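Local coordinates for protein fumarate lyase (Mesorhizobium sp., PDB 3C8T) that belongs to the fumarate lyase family, largely helical proteins whose long central helices assemble, here from four chains, into a common bundle, at residues A176-I181 against V235-L240; R142-A147 against D351-N356; R60-E65 against V84-A89; G101-D106 against T223-R228. One frame throughout, in Å; residues are numbered along the deposited sequence.

Contact 1: A176-I181 against V235-L240; sequences ARLEEI and VQFLAL
The central helix bundle of the fumarate lyase fold supplies this contact: helix 160-185 and helix 229-255 run antiparallel, their short segments 11.0 Å apart at 176°, and Phe237 reaches across to the facing helix. A chi1 of 165° swings its ring off its own helix toward Arg177, Leu178 and Ile181. Leu178 CA lies over one face of the ring, while Leu178 CB is 3.8 Å from Phe237 CZ. Ile181 comes in at the root of the ring, CD1 3.6 Å from Phe237 CB, and Arg177 CB meets Phe237 CE1 at 3.7 Å. At this axis spacing a phenyl ring is long enough to reach the facing helix. Arg177 is partly apolar, partly charged: its CB lies obliquely against the ring, then the chain runs extended from CG to NE, and Leu240 CD2 lies over one guanidinium face, 3.5 Å from Arg177 NE. The charged end forms salt bridges with Glu233 and Asp229 of the second subunit, so this buried charge ties the helix pair to that subunit. Helix 104-140 packs against Leu178 and Phe237, whereas helix 284-306 touches Val235, Leu238 and Ala239.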
# COMPACT_ATOMS: atom_id res chain seq x y z
N ALA A 176 -16.59 19.77 5.15
CA ALA A 176 -17.63 19.59 4.14
C ALA A 176 -17.78 18.11 3.74
O ALA A 176 -18.90 17.60 3.65
CB ALA A 176 -17.40 20.48 2.92
N ARG A 177 -16.65 17.43 3.50
CA ARG A 177 -16.65 15.98 3.13
C ARG A 177 -17.36 15.12 4.19
O ARG A 177 -18.17 14.25 3.86
CB ARG A 177 -15.21 15.47 2.90
CG ARG A 177 -14.48 16.11 1.71
CD ARG A 177 -13.03 15.66 1.60
NE ARG A 177 -12.43 16.31 0.43
CZ ARG A 177 -11.51 17.26 0.47
NH1 ARG A 177 -10.98 17.65 1.63
NH2 ARG A 177 -11.10 17.82 -0.66
N LEU A 178 -17.05 15.37 5.47
CA LEU A 178 -17.65 14.63 6.59
C LEU A 178 -19.19 14.61 6.53
O LEU A 178 -19.83 13.55 6.70
CB LEU A 178 -17.14 15.19 7.94
CG LEU A 178 -17.51 14.38 9.22
CD1 LEU A 178 -16.47 14.54 10.34
CD2 LEU A 178 -18.89 14.71 9.75
N GLU A 179 -19.77 15.79 6.29
CA GLU A 179 -21.21 15.96 6.18
C GLU A 179 -21.82 15.21 4.97
O GLU A 179 -22.92 14.67 5.07
CB GLU A 179 -21.59 17.48 6.19
CG GLU A 179 -21.11 18.26 7.45
CD GLU A 179 -21.45 17.57 8.82
OE1 GLU A 179 -22.58 17.05 8.98
OE2 GLU A 179 -20.58 17.54 9.74
N GLU A 180 -21.09 15.14 3.86
CA GLU A 180 -21.53 14.38 2.67
C GLU A 180 -21.52 12.85 2.88
O GLU A 180 -22.44 12.12 2.42
CB GLU A 180 -20.69 14.79 1.44
CG GLU A 180 -21.04 16.22 0.94
CD GLU A 180 -20.13 16.78 -0.18
OE1 GLU A 180 -18.99 16.31 -0.37
OE2 GLU A 180 -20.59 17.72 -0.88
N ILE A 181 -20.48 12.35 3.56
CA ILE A 181 -20.30 10.90 3.76
C ILE A 181 -21.32 10.33 4.77
O ILE A 181 -21.78 9.21 4.59
CB ILE A 181 -18.87 10.59 4.25
CG1 ILE A 181 -17.88 10.71 3.08
CG2 ILE A 181 -18.77 9.21 4.73
CD1 ILE A 181 -16.55 11.27 3.48
N VAL A 235 -13.21 5.35 5.86
CA VAL A 235 -11.79 5.23 6.23
C VAL A 235 -10.86 5.98 5.24
O VAL A 235 -9.82 6.51 5.64
CB VAL A 235 -11.41 3.77 6.34
CG1 VAL A 235 -9.93 3.60 6.75
CG2 VAL A 235 -12.38 3.08 7.35
N GLN A 236 -11.22 5.97 3.97
CA GLN A 236 -10.52 6.77 2.97
C GLN A 236 -10.51 8.23 3.39
O GLN A 236 -9.47 8.87 3.27
CB GLN A 236 -11.13 6.63 1.58
CG GLN A 236 -10.88 5.31 0.87
CD GLN A 236 -11.08 5.45 -0.66
OE1 GLN A 236 -10.16 5.18 -1.45
NE2 GLN A 236 -12.28 5.90 -1.08
N PHE A 237 -11.66 8.72 3.87
CA PHE A 237 -11.81 10.06 4.37
C PHE A 237 -10.86 10.29 5.57
O PHE A 237 -10.19 11.31 5.64
CB PHE A 237 -13.27 10.38 4.73
CG PHE A 237 -13.43 11.67 5.60
CD1 PHE A 237 -13.31 12.93 5.02
CD2 PHE A 237 -13.58 11.58 6.97
CE1 PHE A 237 -13.39 14.09 5.80
CE2 PHE A 237 -13.68 12.73 7.77
CZ PHE A 237 -13.58 13.99 7.17
N LEU A 238 -10.83 9.36 6.52
CA LEU A 238 -9.86 9.43 7.62
C LEU A 238 -8.43 9.58 7.14
O LEU A 238 -7.65 10.36 7.70
CB LEU A 238 -9.96 8.20 8.58
CG LEU A 238 -11.34 8.13 9.29
CD1 LEU A 238 -11.53 6.86 10.10
CD2 LEU A 238 -11.70 9.37 10.11
N ALA A 239 -8.08 8.80 6.13
CA ALA A 239 -6.77 8.86 5.49
C ALA A 239 -6.48 10.21 4.81
O ALA A 239 -5.34 10.66 4.81
CB ALA A 239 -6.58 7.71 4.51
N LEU A 240 -7.51 10.85 4.26
CA LEU A 240 -7.32 12.15 3.58
C LEU A 240 -7.04 13.26 4.60
O LEU A 240 -6.13 14.07 4.41
CB LEU A 240 -8.57 12.49 2.75
CG LEU A 240 -8.47 13.54 1.64
CD1 LEU A 240 -7.80 12.93 0.39
CD2 LEU A 240 -9.88 14.03 1.29

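Contact 2: R142-A147 against D351-N356; sequences RDTPMA and DRMREN
Strand 145-147 passes helix 351-356 at 51°, with the two axes 6.7 Å apart and Met146 CA only 5.0 Å from Met353 CA. So close an approach brings backbone against side chain: the carbonyl Pro145 O lies 3.6 Å from Met353 CB. Water 1 links the two main chains, accepting from Ala147 N at 2.8 Å and donating to Met353 O at 3.1 Å, and so joins a strand N-H to a helix carbonyl across the contact. Met353 provides most of the helix's share of the packing. Its chain is extended beyond CG and runs past Met146 at a slant, with Met353 CB 4.1 Å from Met146 CB. Farther out, Met353 SD meets the methyl Thr144 CG2 at 3.9 Å, and Met353 CE approaches Met146 SD at 4.1 Å. Unbranched, flexible methionines can follow the uneven surface between a strand and a helix. Thr144 suits the border by turning its methyl to the sulfur while its hydroxyl bonds to His141. Strand 145-150 is the middle strand of a three-stranded antiparallel sheet, and Met146 pairs through its backbone with Val158. Phe160 at the start of helix 160-185 and Met255 at the end of helix 229-255 pack against both methionines.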
# COMPACT_ATOMS: atom_id res chain seq x y z
N ARG A 142 -1.22 37.03 10.35
CA ARG A 142 -1.59 37.52 9.02
C ARG A 142 -0.45 38.33 8.39
O ARG A 142 -0.16 38.17 7.21
CB ARG A 142 -2.88 38.37 9.10
CG ARG A 142 -3.44 38.85 7.77
CD ARG A 142 -4.43 40.03 7.96
NE ARG A 142 -5.09 40.44 6.71
CZ ARG A 142 -4.66 41.40 5.90
NH1 ARG A 142 -3.54 42.07 6.17
NH2 ARG A 142 -5.34 41.69 4.79
N ASP A 143 0.18 39.20 9.17
CA ASP A 143 1.23 40.09 8.65
C ASP A 143 2.67 39.75 9.10
O ASP A 143 3.56 40.56 8.89
CB ASP A 143 0.93 41.59 9.00
CG ASP A 143 -0.48 42.00 8.65
OD1 ASP A 143 -1.10 42.73 9.45
OD2 ASP A 143 -1.00 41.59 7.59
N THR A 144 2.87 38.60 9.76
CA THR A 144 4.20 38.13 10.17
C THR A 144 5.01 37.63 8.93
O THR A 144 4.74 36.50 8.40
CB THR A 144 4.05 37.00 11.20
OG1 THR A 144 3.05 37.34 12.18
CG2 THR A 144 5.40 36.70 11.90
N PRO A 145 6.00 38.43 8.45
CA PRO A 145 6.72 37.98 7.24
C PRO A 145 7.73 36.86 7.52
O PRO A 145 8.25 36.73 8.64
CB PRO A 145 7.44 39.24 6.75
CG PRO A 145 7.42 40.21 7.91
CD PRO A 145 6.56 39.68 9.00
N MET A 146 7.95 36.05 6.51
CA MET A 146 8.88 34.91 6.56
C MET A 146 9.25 34.53 5.11
O MET A 146 8.58 34.96 4.17
CB MET A 146 8.26 33.71 7.31
CG MET A 146 7.08 32.98 6.58
SD MET A 146 6.46 31.61 7.62
CE MET A 146 7.84 30.45 7.58
N ALA A 147 10.28 33.71 4.94
CA ALA A 147 10.60 33.18 3.61
C ALA A 147 9.57 32.10 3.19
O ALA A 147 9.33 31.15 3.95
CB ALA A 147 12.02 32.64 3.60
N ASP A 351 11.04 36.82 15.25
CA ASP A 351 12.44 37.23 15.21
C ASP A 351 13.29 36.30 14.39
O ASP A 351 14.02 36.76 13.51
CB ASP A 351 13.04 37.43 16.64
CG ASP A 351 12.93 36.17 17.55
OD1 ASP A 351 12.12 35.27 17.28
OD2 ASP A 351 13.66 36.08 18.56
N ARG A 352 13.17 34.99 14.62
CA ARG A 352 13.89 34.03 13.79
C ARG A 352 13.37 34.08 12.34
O ARG A 352 14.14 33.92 11.43
CB ARG A 352 13.81 32.59 14.33
CG ARG A 352 14.68 32.28 15.53
CD ARG A 352 16.16 32.53 15.29
NE ARG A 352 16.78 31.59 14.36
CZ ARG A 352 17.17 30.35 14.69
NH1 ARG A 352 16.96 29.88 15.92
NH2 ARG A 352 17.74 29.56 13.77
N MET A 353 12.07 34.34 12.17
CA MET A 353 11.48 34.40 10.84
C MET A 353 12.08 35.54 10.01
O MET A 353 12.36 35.38 8.81
CB MET A 353 9.93 34.52 10.93
CG MET A 353 9.17 33.21 11.29
SD MET A 353 7.36 33.38 11.56
CE MET A 353 6.94 31.62 11.71
N ARG A 354 12.19 36.70 10.65
CA ARG A 354 12.72 37.94 10.07
C ARG A 354 14.19 37.71 9.72
O ARG A 354 14.66 38.06 8.64
CB ARG A 354 12.58 39.06 11.14
CG ARG A 354 12.63 40.51 10.68
CD ARG A 354 12.49 41.59 11.87
NE ARG A 354 11.97 41.10 13.17
CZ ARG A 354 10.68 40.90 13.48
NH1 ARG A 354 9.70 41.13 12.58
NH2 ARG A 354 10.34 40.44 14.69
N GLU A 355 14.93 37.09 10.64
CA GLU A 355 16.34 36.81 10.41
C GLU A 355 16.55 35.87 9.21
O GLU A 355 17.45 36.10 8.38
CB GLU A 355 16.96 36.25 11.69
CG GLU A 355 18.44 35.78 11.58
CD GLU A 355 18.93 35.10 12.88
OE1 GLU A 355 19.66 34.07 12.79
OE2 GLU A 355 18.56 35.59 13.99
N ASN A 356 15.72 34.84 9.09
CA ASN A 356 15.89 33.91 7.98
C ASN A 356 15.50 34.58 6.64
O ASN A 356 16.13 34.36 5.61
CB ASN A 356 15.13 32.58 8.22
CG ASN A 356 15.63 31.84 9.48
OD1 ASN A 356 16.79 31.96 9.85
ND2 ASN A 356 14.76 31.07 10.11
O HOH W 1 11.62 32.88 7.20

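Contact 3: R60-E65 against V84-A89; sequences RTFAPE and VEQLSA
The extended stretch after helix 49-61 passes beside helix 80-91, with the CA atoms of Phe62 and Leu87 7.1 Å apart and those of Pro64 and Gln86 7.0 Å apart. The linker between helices 49-61 and 66-76 thus packs on helix 80-91 in the N-terminal helical part of the fold, with Glu65 at the N-cap of helix 66-76. Leu87 CD1 sits over one face of the Phe62 ring in a CH-pi contact, 4.0 Å from the centroid and 25° off the normal, while Pro64 N lies over the opposite face. Gln86 CB approaches Phe62 CZ obliquely at 3.9 Å. A phenyl ring suits this place because both faces meet the protein, and Val31 of helix 23-43 also packs on it. The Gln86 chain, extended beyond CG, carries its amide past the ring to the Glu65 backbone, with the amide and ring planes 78° apart. An amide fits here because it offers an acceptor and a donor to one residue, and the two bonds fix its rotation. The carboxylate of Glu65 turns to Arg68 instead. Both bonds are nearly straight: Gln86 NE2 donates to Glu65 O at 3.2 Å, tilted from the carbonyl plane, and Glu65 N donates to Gln86 OE1 at 2.8 Å, on an in-plane lone pair.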
# COMPACT_ATOMS: atom_id res chain seq x y z
N ARG A 60 -33.02 -3.44 29.90
CA ARG A 60 -32.72 -2.31 30.83
C ARG A 60 -31.86 -2.79 32.01
O ARG A 60 -30.95 -2.08 32.44
CB ARG A 60 -33.98 -1.62 31.37
CG ARG A 60 -34.84 -0.97 30.30
CD ARG A 60 -36.02 -0.26 30.89
NE ARG A 60 -35.64 1.00 31.52
CZ ARG A 60 -36.40 1.67 32.39
NH1 ARG A 60 -37.57 1.18 32.79
NH2 ARG A 60 -35.96 2.82 32.88
N THR A 61 -32.12 -4.02 32.47
CA THR A 61 -31.40 -4.58 33.62
C THR A 61 -30.24 -5.51 33.24
O THR A 61 -29.51 -5.97 34.12
CB THR A 61 -32.38 -5.29 34.63
OG1 THR A 61 -33.17 -6.28 33.94
CG2 THR A 61 -33.35 -4.26 35.27
N PHE A 62 -30.08 -5.78 31.94
CA PHE A 62 -29.15 -6.83 31.46
C PHE A 62 -27.71 -6.37 31.51
O PHE A 62 -27.39 -5.28 31.04
CB PHE A 62 -29.51 -7.32 30.04
CG PHE A 62 -28.51 -8.30 29.44
CD1 PHE A 62 -28.23 -9.52 30.06
CD2 PHE A 62 -27.85 -8.01 28.25
CE1 PHE A 62 -27.31 -10.40 29.50
CE2 PHE A 62 -26.93 -8.90 27.69
CZ PHE A 62 -26.67 -10.08 28.31
N ALA A 63 -26.85 -7.22 32.07
CA ALA A 63 -25.43 -6.96 32.10
C ALA A 63 -24.71 -8.20 31.59
O ALA A 63 -24.67 -9.21 32.28
CB ALA A 63 -24.98 -6.63 33.53
N PRO A 64 -24.10 -8.11 30.38
CA PRO A 64 -23.46 -9.28 29.77
C PRO A 64 -22.36 -9.85 30.65
O PRO A 64 -21.74 -9.11 31.42
CB PRO A 64 -22.86 -8.73 28.49
CG PRO A 64 -22.71 -7.25 28.74
CD PRO A 64 -23.91 -6.90 29.57
N GLU A 65 -22.14 -11.15 30.52
CA GLU A 65 -21.04 -11.83 31.16
C GLU A 65 -19.90 -11.90 30.15
O GLU A 65 -19.82 -12.84 29.35
CB GLU A 65 -21.53 -13.22 31.55
CG GLU A 65 -21.07 -13.66 32.90
CD GLU A 65 -22.04 -14.65 33.52
OE1 GLU A 65 -23.26 -14.35 33.57
OE2 GLU A 65 -21.57 -15.74 33.95
N VAL A 84 -27.06 -13.44 22.31
CA VAL A 84 -28.53 -13.67 22.27
C VAL A 84 -28.95 -14.72 23.33
O VAL A 84 -29.98 -14.57 23.97
CB VAL A 84 -29.05 -14.02 20.82
CG1 VAL A 84 -30.48 -14.52 20.84
CG2 VAL A 84 -28.94 -12.81 19.93
N GLU A 85 -28.12 -15.75 23.50
CA GLU A 85 -28.37 -16.78 24.50
C GLU A 85 -28.37 -16.15 25.91
O GLU A 85 -29.28 -16.40 26.68
CB GLU A 85 -27.33 -17.90 24.38
CG GLU A 85 -27.47 -18.80 23.11
CD GLU A 85 -26.17 -19.60 22.79
OE1 GLU A 85 -25.87 -19.88 21.58
OE2 GLU A 85 -25.42 -19.94 23.77
N GLN A 86 -27.37 -15.33 26.22
CA GLN A 86 -27.33 -14.69 27.55
C GLN A 86 -28.56 -13.79 27.72
O GLN A 86 -29.24 -13.83 28.73
CB GLN A 86 -26.03 -13.91 27.76
CG GLN A 86 -24.73 -14.75 27.84
CD GLN A 86 -23.54 -13.93 28.33
OE1 GLN A 86 -23.74 -12.92 29.02
NE2 GLN A 86 -22.31 -14.35 28.01
N LEU A 87 -28.88 -13.01 26.70
CA LEU A 87 -30.07 -12.15 26.80
C LEU A 87 -31.39 -12.93 26.88
O LEU A 87 -32.36 -12.50 27.53
CB LEU A 87 -30.10 -11.14 25.65
CG LEU A 87 -31.12 -10.01 25.75
CD1 LEU A 87 -31.17 -9.37 27.16
CD2 LEU A 87 -30.85 -8.96 24.70
N SER A 88 -31.45 -14.07 26.19
CA SER A 88 -32.66 -14.87 26.23
C SER A 88 -32.89 -15.41 27.67
O SER A 88 -33.99 -15.27 28.23
CB SER A 88 -32.59 -16.01 25.21
OG SER A 88 -33.66 -16.93 25.41
N ALA A 89 -31.84 -15.99 28.25
CA ALA A 89 -31.85 -16.52 29.61
C ALA A 89 -32.35 -15.47 30.60
O ALA A 89 -33.18 -15.76 31.45
CB ALA A 89 -30.45 -16.98 30.00

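Contact 4: G101-D106 against T223-R228; sequences GATTQD and TWHSAR
Gln105 lies alongside His225, the two side chains passing one another head to tail with amide and imidazole planes 23° apart. From the first turn of helix 104-140, Gln105 CB and CG both lie 4.0 Å from His225 CD2. A chi1 of -157° and an extended chain carry the amide along the imidazole, taking Gln105 CD past the ring and bringing OE1 to 3.3 Å from His225 CB. At the tip, Gln105 NE2 donates to His225 O at 3.0 Å, on a lone pair in the carbonyl plane, while OE1 accepts from Arg313. Glutamine is thus long enough to pass the ring and has both polar groups needed at its end. Gln105 NE2 also lies over one face of the Arg228 guanidinium; both groups are donors there, and Arg228 turns to Trp224 O, Asp109 and Glu321.

The imidazole is held at its far end by Asp106: His225 NE2 donates to Asp106 OD1 at 2.6 Å, the oxygen near the ring plane and met nearly in line with its C-O bond. Ser191 N is a second partner of that oxygen. Asp106 OD2 accepts from Thr103 N, 3.2 Å away and above the carboxylate plane; Gly192 N is its second donor. Together these N-H groups hold the carboxylate in place. The arrangement is a His-carboxylate hydrogen bond, joining the start of helix 104-140 to the loop that leads into helix 229-255.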
# COMPACT_ATOMS: atom_id res chain seq x y z
N GLY A 101 -35.53 -13.50 12.60
CA GLY A 101 -35.30 -13.21 11.19
C GLY A 101 -33.95 -12.55 10.90
O GLY A 101 -33.62 -12.37 9.75
N ALA A 102 -33.21 -12.22 11.96
CA ALA A 102 -31.85 -11.65 11.89
C ALA A 102 -30.75 -12.68 11.58
O ALA A 102 -30.86 -13.84 11.95
CB ALA A 102 -31.52 -10.95 13.23
N THR A 103 -29.69 -12.23 10.90
CA THR A 103 -28.43 -12.95 10.85
C THR A 103 -27.37 -12.16 11.67
O THR A 103 -27.54 -10.97 12.00
CB THR A 103 -27.96 -13.23 9.39
OG1 THR A 103 -26.86 -14.17 9.41
CG2 THR A 103 -27.47 -11.95 8.67
N THR A 104 -26.28 -12.85 11.99
CA THR A 104 -25.15 -12.28 12.72
C THR A 104 -24.58 -10.98 12.11
O THR A 104 -24.45 -9.96 12.82
CB THR A 104 -24.06 -13.36 12.90
OG1 THR A 104 -24.59 -14.34 13.78
CG2 THR A 104 -22.77 -12.78 13.49
N GLN A 105 -24.28 -10.98 10.80
CA GLN A 105 -23.78 -9.73 10.16
C GLN A 105 -24.75 -8.53 10.20
O GLN A 105 -24.31 -7.35 10.15
CB GLN A 105 -23.33 -9.99 8.72
CG GLN A 105 -22.34 -8.95 8.22
CD GLN A 105 -22.00 -9.10 6.75
OE1 GLN A 105 -22.46 -10.04 6.08
NE2 GLN A 105 -21.20 -8.17 6.23
N ASP A 106 -26.04 -8.81 10.30
CA ASP A 106 -27.00 -7.71 10.50
C ASP A 106 -26.71 -6.98 11.80
O ASP A 106 -26.62 -5.77 11.83
CB ASP A 106 -28.43 -8.23 10.55
CG ASP A 106 -28.90 -8.75 9.23
OD1 ASP A 106 -28.33 -8.39 8.18
OD2 ASP A 106 -29.88 -9.51 9.25
N THR A 223 -29.55 -4.46 0.84
CA THR A 223 -28.56 -5.22 1.59
C THR A 223 -27.13 -4.82 1.23
O THR A 223 -26.75 -4.73 0.03
CB THR A 223 -28.76 -6.72 1.30
OG1 THR A 223 -30.13 -7.05 1.51
CG2 THR A 223 -27.84 -7.61 2.19
N TRP A 224 -26.33 -4.54 2.25
CA TRP A 224 -24.94 -4.17 1.99
C TRP A 224 -23.95 -5.11 2.70
O TRP A 224 -22.84 -4.71 3.00
CB TRP A 224 -24.70 -2.66 2.28
CG TRP A 224 -25.16 -2.17 3.62
CD1 TRP A 224 -26.43 -1.82 3.98
CD2 TRP A 224 -24.33 -1.95 4.80
NE1 TRP A 224 -26.45 -1.39 5.31
CE2 TRP A 224 -25.17 -1.45 5.81
CE3 TRP A 224 -22.96 -2.10 5.06
CZ2 TRP A 224 -24.69 -1.12 7.08
CZ3 TRP A 224 -22.47 -1.76 6.34
CH2 TRP A 224 -23.33 -1.28 7.32
N HIS A 225 -24.37 -6.35 2.98
CA HIS A 225 -23.49 -7.37 3.55
C HIS A 225 -22.21 -7.44 2.70
O HIS A 225 -21.12 -7.61 3.24
CB HIS A 225 -24.16 -8.74 3.57
CG HIS A 225 -25.27 -8.89 4.57
ND1 HIS A 225 -26.33 -9.76 4.38
CD2 HIS A 225 -25.49 -8.30 5.76
CE1 HIS A 225 -27.15 -9.69 5.41
NE2 HIS A 225 -26.65 -8.82 6.27
N SER A 226 -22.36 -7.30 1.38
CA SER A 226 -21.23 -7.43 0.45
C SER A 226 -20.97 -6.21 -0.45
O SER A 226 -20.14 -6.28 -1.35
CB SER A 226 -21.40 -8.68 -0.40
OG SER A 226 -22.47 -8.49 -1.30
N ALA A 227 -21.65 -5.10 -0.17
CA ALA A 227 -21.45 -3.79 -0.85
C ALA A 227 -20.91 -2.79 0.18
O ALA A 227 -21.67 -2.07 0.86
CB ALA A 227 -22.80 -3.28 -1.47
N ARG A 228 -19.58 -2.73 0.29
CA ARG A 228 -18.90 -2.12 1.46
C ARG A 228 -18.37 -0.70 1.20
O ARG A 228 -17.51 -0.22 1.96
CB ARG A 228 -17.73 -3.04 1.92
CG ARG A 228 -18.12 -4.54 2.13
CD ARG A 228 -19.33 -4.70 3.07
NE ARG A 228 -19.01 -4.46 4.49
CZ ARG A 228 -19.87 -4.57 5.49
NH1 ARG A 228 -21.16 -4.88 5.25
NH2 ARG A 228 -19.44 -4.38 6.75

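Overall arrangement
From the N terminus, contact 3 closes first, a short loop that ties the linker after helix 49-61 to helix 80-91. The chain then enters helix 104-140 through the first half of contact 4, and the loop and strand at 142-147 open contact 2 before helix 160-185 opens contact 1. Contact 4 closes at 223-228 and contact 1 at 235-240, so these two cross; contact 1 lies within the span of contact 2, which ends at 351-356 and also crosses contact 4. Contacts 3 and 4, with centres about 23 Å apart, share one end of the elongated chain. Contact 2 lies beyond the chain's centre, about 64 Å from contact 3 between centres, and contact 1 joins bundle helices near the middle.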